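Local coordinates for protein DNA polymerase beta (Leishmania infantum, PDB 4P4M) that adds nucleotides to the 3' end of a DNA primer from a template, and probably serves in base excision repair of damaged DNA, at residues 275-289 against 307-319. Numbering follows the deposited sequence.
With D3T (2',3'-dideoxy-thymidine-5'-triphosphate), chain D; nucleotides of chain C.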
loop_
_atom_site.group_PDB
_atom_site.type_symbol
_atom_site.label_atom_id
_atom_site.label_comp_id
_atom_site.label_asym_id
_atom_site.label_seq_id
_atom_site.Cartn_x
_atom_site.Cartn_y
_atom_site.Cartn_z
ATOM N N ARG A 275 4.983 -0.356 2.711
ATOM C CA ARG A 275 4.836 -1.723 3.228
ATOM C C ARG A 275 6.217 -2.311 3.511
ATOM O O ARG A 275 7.114 -2.263 2.666
ATOM C CB ARG A 275 4.062 -2.647 2.258
ATOM C CG ARG A 275 2.520 -2.484 2.211
ATOM C CD ARG A 275 1.771 -3.128 3.404
ATOM N NE ARG A 275 2.076 -4.551 3.597
ATOM C CZ ARG A 275 1.223 -5.541 3.336
ATOM N NH1 ARG A 275 0.013 -5.251 2.889
ATOM N NH2 ARG A 275 1.572 -6.817 3.530
ATOM N N LEU A 276 6.385 -2.857 4.716
ATOM C CA LEU A 276 7.642 -3.492 5.121
ATOM C C LEU A 276 7.562 -4.995 4.808
ATOM O O LEU A 276 6.631 -5.669 5.254
ATOM C CB LEU A 276 7.876 -3.284 6.631
ATOM C CG LEU A 276 9.100 -3.976 7.257
ATOM C CD1 LEU A 276 10.440 -3.507 6.650
ATOM C CD2 LEU A 276 9.109 -3.796 8.807
ATOM N N ILE A 277 8.527 -5.506 4.041
ATOM C CA ILE A 277 8.442 -6.861 3.461
ATOM C C ILE A 277 9.751 -7.623 3.693
ATOM O O ILE A 277 10.828 -7.044 3.547
ATOM C CB ILE A 277 8.180 -6.785 1.924
ATOM C CG1 ILE A 277 6.825 -6.126 1.617
ATOM C CG2 ILE A 277 8.279 -8.190 1.253
ATOM C CD1 ILE A 277 5.598 -6.908 2.119
ATOM N N GLU A 278 9.660 -8.904 4.073
ATOM C CA GLU A 278 10.850 -9.743 4.279
ATOM C C GLU A 278 11.597 -9.972 2.958
ATOM O O GLU A 278 10.980 -10.099 1.898
ATOM C CB GLU A 278 10.482 -11.111 4.888
ATOM C CG GLU A 278 9.875 -11.077 6.313
ATOM C CD GLU A 278 10.913 -10.923 7.435
ATOM O OE1 GLU A 278 12.124 -11.136 7.197
ATOM O OE2 GLU A 278 10.502 -10.599 8.573
ATOM N N THR A 279 12.920 -10.078 3.032
ATOM C CA THR A 279 13.742 -10.242 1.825
ATOM C C THR A 279 13.257 -11.345 0.864
ATOM O O THR A 279 13.090 -11.099 -0.346
ATOM C CB THR A 279 15.231 -10.477 2.176
ATOM O OG1 THR A 279 15.701 -9.394 2.983
ATOM C CG2 THR A 279 16.081 -10.559 0.895
ATOM N N LYS A 280 13.029 -12.552 1.381
ATOM C CA LYS A 280 12.614 -13.666 0.510
ATOM C C LYS A 280 11.254 -13.426 -0.155
ATOM O O LYS A 280 10.905 -14.105 -1.138
ATOM C CB LYS A 280 12.579 -14.999 1.279
ATOM C CG LYS A 280 11.453 -15.068 2.312
ATOM C CD LYS A 280 11.340 -16.454 2.997
ATOM C CE LYS A 280 12.480 -16.717 3.979
ATOM N NZ LYS A 280 12.270 -17.994 4.762
ATOM N N SER A 281 10.477 -12.488 0.390
ATOM C CA SER A 281 9.150 -12.165 -0.155
ATOM C C SER A 281 9.163 -11.062 -1.215
ATOM O O SER A 281 8.125 -10.736 -1.787
ATOM C CB SER A 281 8.200 -11.744 0.986
ATOM O OG SER A 281 7.919 -12.835 1.853
ATOM N N VAL A 282 10.318 -10.459 -1.471
ATOM C CA VAL A 282 10.337 -9.283 -2.351
ATOM C C VAL A 282 9.790 -9.514 -3.792
ATOM O O VAL A 282 9.027 -8.698 -4.300
ATOM C CB VAL A 282 11.729 -8.582 -2.340
ATOM C CG1 VAL A 282 11.842 -7.555 -3.455
ATOM C CG2 VAL A 282 11.961 -7.921 -0.962
ATOM N N PRO A 283 10.159 -10.630 -4.449
ATOM C CA PRO A 283 9.622 -10.817 -5.811
ATOM C C PRO A 283 8.091 -10.912 -5.852
ATOM O O PRO A 283 7.455 -10.342 -6.749
ATOM C CB PRO A 283 10.259 -12.149 -6.264
ATOM C CG PRO A 283 11.552 -12.231 -5.452
ATOM C CD PRO A 283 11.171 -11.646 -4.103
ATOM N N THR A 284 7.497 -11.643 -4.910
ATOM C CA THR A 284 6.041 -11.738 -4.871
ATOM C C THR A 284 5.384 -10.422 -4.404
ATOM O O THR A 284 4.260 -10.119 -4.788
ATOM C CB THR A 284 5.566 -12.924 -3.994
ATOM O OG1 THR A 284 6.352 -12.973 -2.800
ATOM C CG2 THR A 284 5.733 -14.258 -4.748
ATOM N N ALA A 285 6.077 -9.645 -3.574
ATOM C CA ALA A 285 5.547 -8.338 -3.165
ATOM C C ALA A 285 5.616 -7.336 -4.326
ATOM O O ALA A 285 4.731 -6.489 -4.482
ATOM C CB ALA A 285 6.302 -7.796 -1.921
ATOM N N MET A 286 6.667 -7.415 -5.141
ATOM C CA MET A 286 6.727 -6.571 -6.332
ATOM C C MET A 286 5.532 -6.852 -7.243
ATOM O O MET A 286 4.919 -5.922 -7.779
ATOM C CB MET A 286 8.051 -6.757 -7.079
ATOM C CG MET A 286 9.228 -6.106 -6.375
ATOM S SD MET A 286 10.803 -6.486 -7.152
ATOM C CE MET A 286 10.577 -5.694 -8.743
ATOM N N LEU A 287 5.177 -8.127 -7.402
ATOM C CA LEU A 287 3.995 -8.468 -8.200
ATOM C C LEU A 287 2.726 -7.877 -7.594
ATOM O O LEU A 287 1.931 -7.237 -8.286
ATOM C CB LEU A 287 3.812 -9.985 -8.314
ATOM C CG LEU A 287 4.529 -10.739 -9.426
ATOM C CD1 LEU A 287 4.431 -12.247 -9.162
ATOM C CD2 LEU A 287 3.938 -10.366 -10.801
ATOM N N THR A 288 2.527 -8.115 -6.302
ATOM C CA THR A 288 1.305 -7.673 -5.629
ATOM C C THR A 288 1.157 -6.158 -5.662
ATOM O O THR A 288 0.089 -5.631 -6.013
ATOM C CB THR A 288 1.263 -8.141 -4.146
ATOM O OG1 THR A 288 1.115 -9.565 -4.093
ATOM C CG2 THR A 288 0.096 -7.486 -3.407
ATOM N N PHE A 289 2.212 -5.443 -5.279
ATOM C CA PHE A 289 2.061 -3.995 -5.119
ATOM C C PHE A 289 2.180 -3.215 -6.427
ATOM O O PHE A 289 1.858 -2.040 -6.478
ATOM C CB PHE A 289 2.949 -3.451 -3.991
ATOM C CG PHE A 289 2.633 -4.078 -2.661
ATOM C CD1 PHE A 289 1.371 -3.928 -2.106
ATOM C CD2 PHE A 289 3.570 -4.849 -1.995
ATOM C CE1 PHE A 289 1.048 -4.521 -0.888
ATOM C CE2 PHE A 289 3.256 -5.449 -0.777
ATOM C CZ PHE A 289 1.995 -5.281 -0.229
ATOM N N GLY A 307 -3.627 -25.372 -7.682
ATOM C CA GLY A 307 -3.379 -25.857 -6.336
ATOM C C GLY A 307 -2.388 -25.021 -5.536
ATOM O O GLY A 307 -1.763 -25.530 -4.602
ATOM N N TYR A 308 -2.248 -23.744 -5.900
ATOM C CA TYR A 308 -1.364 -22.825 -5.188
ATOM C C TYR A 308 -2.124 -21.716 -4.460
ATOM O O TYR A 308 -3.273 -21.402 -4.799
ATOM C CB TYR A 308 -0.386 -22.146 -6.155
ATOM C CG TYR A 308 0.654 -23.065 -6.752
ATOM C CD1 TYR A 308 0.374 -23.809 -7.889
ATOM C CD2 TYR A 308 1.927 -23.172 -6.186
ATOM C CE1 TYR A 308 1.328 -24.654 -8.448
ATOM C CE2 TYR A 308 2.893 -24.011 -6.744
ATOM C CZ TYR A 308 2.582 -24.748 -7.869
ATOM O OH TYR A 308 3.522 -25.585 -8.431
ATOM N N LEU A 309 -1.450 -21.135 -3.467
ATOM C CA LEU A 309 -1.828 -19.858 -2.856
ATOM C C LEU A 309 -0.771 -18.817 -3.238
ATOM O O LEU A 309 0.421 -19.033 -3.007
ATOM C CB LEU A 309 -1.854 -19.982 -1.328
ATOM C CG LEU A 309 -1.918 -18.653 -0.555
ATOM C CD1 LEU A 309 -3.303 -18.050 -0.674
ATOM C CD2 LEU A 309 -1.531 -18.847 0.924
ATOM N N LEU A 310 -1.205 -17.710 -3.836
ATOM C CA LEU A 310 -0.315 -16.583 -4.153
ATOM C C LEU A 310 -0.711 -15.332 -3.354
ATOM O O LEU A 310 -1.879 -14.906 -3.376
ATOM C CB LEU A 310 -0.366 -16.270 -5.651
ATOM C CG LEU A 310 0.508 -15.104 -6.139
ATOM C CD1 LEU A 310 1.991 -15.423 -5.902
ATOM C CD2 LEU A 310 0.254 -14.785 -7.621
ATOM N N ASN A 311 0.253 -14.754 -2.643
ATOM C CA ASN A 311 0.070 -13.457 -1.980
ATOM C C ASN A 311 1.387 -12.671 -2.018
ATOM O O ASN A 311 2.317 -13.059 -2.732
ATOM C CB ASN A 311 -0.474 -13.631 -0.542
ATOM C CG ASN A 311 0.442 -14.470 0.334
ATOM O OD1 ASN A 311 1.656 -14.472 0.144
ATOM N ND2 ASN A 311 -0.140 -15.198 1.297
ATOM N N GLU A 312 1.479 -11.564 -1.280
ATOM C CA GLU A 312 2.711 -10.769 -1.329
ATOM C C GLU A 312 3.895 -11.480 -0.688
ATOM O O GLU A 312 5.052 -11.158 -0.984
ATOM C CB GLU A 312 2.532 -9.378 -0.692
ATOM C CG GLU A 312 2.046 -9.390 0.766
ATOM C CD GLU A 312 0.534 -9.228 0.878
ATOM O OE1 GLU A 312 -0.217 -9.975 0.204
ATOM O OE2 GLU A 312 0.094 -8.337 1.639
ATOM N N TYR A 313 3.603 -12.445 0.183
ATOM C CA TYR A 313 4.643 -13.107 0.965
ATOM C C TYR A 313 5.281 -14.298 0.257
ATOM O O TYR A 313 6.421 -14.670 0.564
ATOM C CB TYR A 313 4.096 -13.528 2.329
ATOM C CG TYR A 313 3.534 -12.364 3.109
ATOM C CD1 TYR A 313 4.352 -11.307 3.488
ATOM C CD2 TYR A 313 2.186 -12.317 3.467
ATOM C CE1 TYR A 313 3.841 -10.222 4.198
ATOM C CE2 TYR A 313 1.673 -11.238 4.182
ATOM C CZ TYR A 313 2.513 -10.199 4.549
ATOM O OH TYR A 313 2.037 -9.117 5.272
ATOM N N GLY A 314 4.564 -14.897 -0.693
ATOM C CA GLY A 314 5.151 -16.017 -1.422
ATOM C C GLY A 314 4.195 -16.752 -2.341
ATOM O O GLY A 314 3.021 -16.385 -2.450
ATOM N N LEU A 315 4.722 -17.770 -3.019
ATOM C CA LEU A 315 3.927 -18.699 -3.824
ATOM C C LEU A 315 3.976 -20.034 -3.094
ATOM O O LEU A 315 5.065 -20.582 -2.896
ATOM C CB LEU A 315 4.534 -18.837 -5.236
ATOM C CG LEU A 315 3.911 -19.856 -6.206
ATOM C CD1 LEU A 315 2.459 -19.474 -6.568
ATOM C CD2 LEU A 315 4.756 -20.004 -7.473
ATOM N N PHE A 316 2.815 -20.554 -2.676
ATOM C CA PHE A 316 2.778 -21.731 -1.793
ATOM C C PHE A 316 1.996 -22.880 -2.439
ATOM O O PHE A 316 0.867 -22.691 -2.878
ATOM C CB PHE A 316 2.143 -21.357 -0.434
ATOM C CG PHE A 316 2.824 -20.202 0.253
ATOM C CD1 PHE A 316 3.947 -20.414 1.042
ATOM C CD2 PHE A 316 2.354 -18.901 0.084
ATOM C CE1 PHE A 316 4.594 -19.341 1.662
ATOM C CE2 PHE A 316 2.986 -17.822 0.697
ATOM C CZ PHE A 316 4.109 -18.040 1.490
ATOM N N LYS A 317 2.608 -24.062 -2.506
ATOM C CA LYS A 317 1.987 -25.204 -3.172
ATOM C C LYS A 317 1.175 -26.009 -2.168
ATOM O O LYS A 317 1.739 -26.725 -1.340
ATOM C CB LYS A 317 3.051 -26.093 -3.839
ATOM C CG LYS A 317 2.468 -27.145 -4.822
ATOM C CD LYS A 317 3.607 -27.896 -5.524
ATOM C CE LYS A 317 3.088 -29.011 -6.422
ATOM N NZ LYS A 317 2.235 -28.498 -7.506
ATOM N N LEU A 318 -0.149 -25.885 -2.252
ATOM C CA LEU A 318 -1.042 -26.478 -1.257
ATOM C C LEU A 318 -1.386 -27.929 -1.571
ATOM O O LEU A 318 -1.634 -28.718 -0.661
ATOM C CB LEU A 318 -2.327 -25.651 -1.117
ATOM C CG LEU A 318 -2.177 -24.154 -0.794
ATOM C CD1 LEU A 318 -3.537 -23.490 -0.622
ATOM C CD2 LEU A 318 -1.314 -23.936 0.448
ATOM N N GLY A 319 -1.403 -28.273 -2.858
ATOM C CA GLY A 319 -1.737 -29.621 -3.290
ATOM C C GLY A 319 -3.142 -29.734 -3.858
ATOM O O GLY A 319 -3.617 -28.836 -4.554
HETATM P PA D3T D . -3.629 1.288 -5.820
HETATM O O1A D3T D . -2.688 2.280 -5.225
HETATM O O2A D3T D . -4.988 1.261 -5.178
HETATM O "O5'" D3T D . -2.966 -0.110 -4.930
HETATM C "C5'" D3T D . -1.689 -0.393 -5.203
HETATM C "C4'" D3T D . -1.484 -1.929 -5.512
HETATM O "O4'" D3T D . -2.157 -2.734 -4.539
HETATM C "C1'" D3T D . -2.682 -3.867 -5.145
HETATM N N1 D3T D . -4.137 -3.979 -4.827
HETATM C C6 D3T D . -4.927 -2.842 -4.852
HETATM C C2 D3T D . -4.721 -5.277 -4.547
HETATM O O2 D3T D . -4.046 -6.278 -4.534
HETATM N N3 D3T D . -6.115 -5.317 -4.287
HETATM C C4 D3T D . -6.803 -4.183 -4.321
HETATM O O4 D3T D . -8.125 -4.258 -4.067
HETATM C C5 D3T D . -6.285 -2.882 -4.595
HETATM C C5M D3T D . -7.182 -1.709 -4.600
HETATM C "C2'" D3T D . -2.506 -3.757 -6.677
HETATM C "C3'" D3T D . -2.131 -2.302 -6.865
HETATM O O3A D3T D . -3.454 0.708 -7.244
HETATM P PB D3T D . -2.637 1.592 -8.505
HETATM O O1B D3T D . -1.330 1.851 -7.837
HETATM O O2B D3T D . -2.650 0.446 -9.475
HETATM O O3B D3T D . -3.355 2.842 -9.031
HETATM P PG D3T D . -3.406 4.478 -8.553
HETATM O O1G D3T D . -2.548 4.615 -7.332
HETATM O O2G D3T D . -4.885 4.691 -8.266
HETATM O O3G D3T D . -2.844 5.225 -9.743
ATOM P P DA C 3 -3.717 -14.067 2.577
ATOM O OP1 DA C 3 -2.447 -14.754 2.913
ATOM O OP2 DA C 3 -4.991 -14.502 3.196
ATOM O "O5'" DA C 3 -3.572 -12.517 2.913
ATOM C "C5'" DA C 3 -2.481 -11.771 2.380
ATOM C "C4'" DA C 3 -2.571 -10.346 2.892
ATOM O "O4'" DA C 3 -3.689 -9.676 2.258
ATOM C "C3'" DA C 3 -2.790 -10.254 4.400
ATOM O "O3'" DA C 3 -1.672 -9.574 4.927
ATOM C "C2'" DA C 3 -4.050 -9.403 4.544
ATOM C "C1'" DA C 3 -4.231 -8.756 3.173
ATOM N N9 DA C 3 -5.647 -8.544 2.878
ATOM C C8 DA C 3 -6.600 -9.515 2.729
ATOM N N7 DA C 3 -7.803 -9.041 2.486
ATOM C C5 DA C 3 -7.628 -7.666 2.483
ATOM C C6 DA C 3 -8.530 -6.601 2.295
ATOM N N6 DA C 3 -9.842 -6.780 2.057
ATOM N N1 DA C 3 -8.029 -5.346 2.367
ATOM C C2 DA C 3 -6.720 -5.178 2.613
ATOM N N3 DA C 3 -5.781 -6.103 2.815
ATOM C C4 DA C 3 -6.302 -7.341 2.732
ATOM P P DC C 4 -1.484 -9.392 6.517
ATOM O OP1 DC C 4 -0.058 -9.646 6.827
ATOM O OP2 DC C 4 -2.545 -10.153 7.218
ATOM O "O5'" DC C 4 -1.788 -7.841 6.754
ATOM C "C5'" DC C 4 -1.029 -6.837 6.072
ATOM C "C4'" DC C 4 -1.322 -5.463 6.646
ATOM O "O4'" DC C 4 -2.632 -5.040 6.170
ATOM C "C3'" DC C 4 -1.346 -5.366 8.170
ATOM O "O3'" DC C 4 -0.701 -4.128 8.484
ATOM C "C2'" DC C 4 -2.843 -5.401 8.507
ATOM C "C1'" DC C 4 -3.499 -4.798 7.255
ATOM N N1 DC C 4 -4.829 -5.404 6.881
ATOM C C2 DC C 4 -5.878 -4.545 6.545
ATOM O O2 DC C 4 -5.668 -3.325 6.579
ATOM N N3 DC C 4 -7.089 -5.063 6.206
ATOM C C4 DC C 4 -7.260 -6.387 6.185
ATOM N N4 DC C 4 -8.476 -6.842 5.837
ATOM C C5 DC C 4 -6.202 -7.290 6.529
ATOM C C6 DC C 4 -5.009 -6.765 6.863
HETATM O O HOH W 1 -1.945 -6.743 1.611
HETATM O O HOH W 2 2.360 -12.056 -5.393
#
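Beside the nucleotide pocket, where palm meets thumb, the hairpin turn between strands 308-310 and 315-317 lays Glu312 and Tyr313 against Arg275 and helix 282-290. Arg275 NH2 forms a salt bridge to Glu312 OE2 (2.8 Å), meeting the anti lone pair of OE2, which lies 28° out of the guanidinium plane; water 1 accepts from NH1 and lies within hydrogen-bonding distance of the same oxygen. One guanidinium face has Phe289 CZ 3.6 Å above its centre, and the other meets the sugar of DC4 of chain C. Glu312 CG sits between the backbone N and carbonyl carbon (chi1 57°), which lays it over one face of the Tyr313 ring, and the bend at chi2 then turns the carboxylate to Arg275. Where the turn meets the start of the helix, Ser281 OG donates to Tyr313 O (2.7 Å), while Thr284 OG1 lies 2.9 Å from Glu312 O. Water 2 bridges Thr284 O, Thr288 OG1 and Asn311 O. Asn311 ND2 bonds OP1 of DA3 of chain C; Tyr313 OH donates to OP1 of DC4 of chain C. Glu312 probably offsets the arginine's charge, and the turn lies between the DNA backbone and the helix whose Thr288 and Phe289 line the nucleotide pocket.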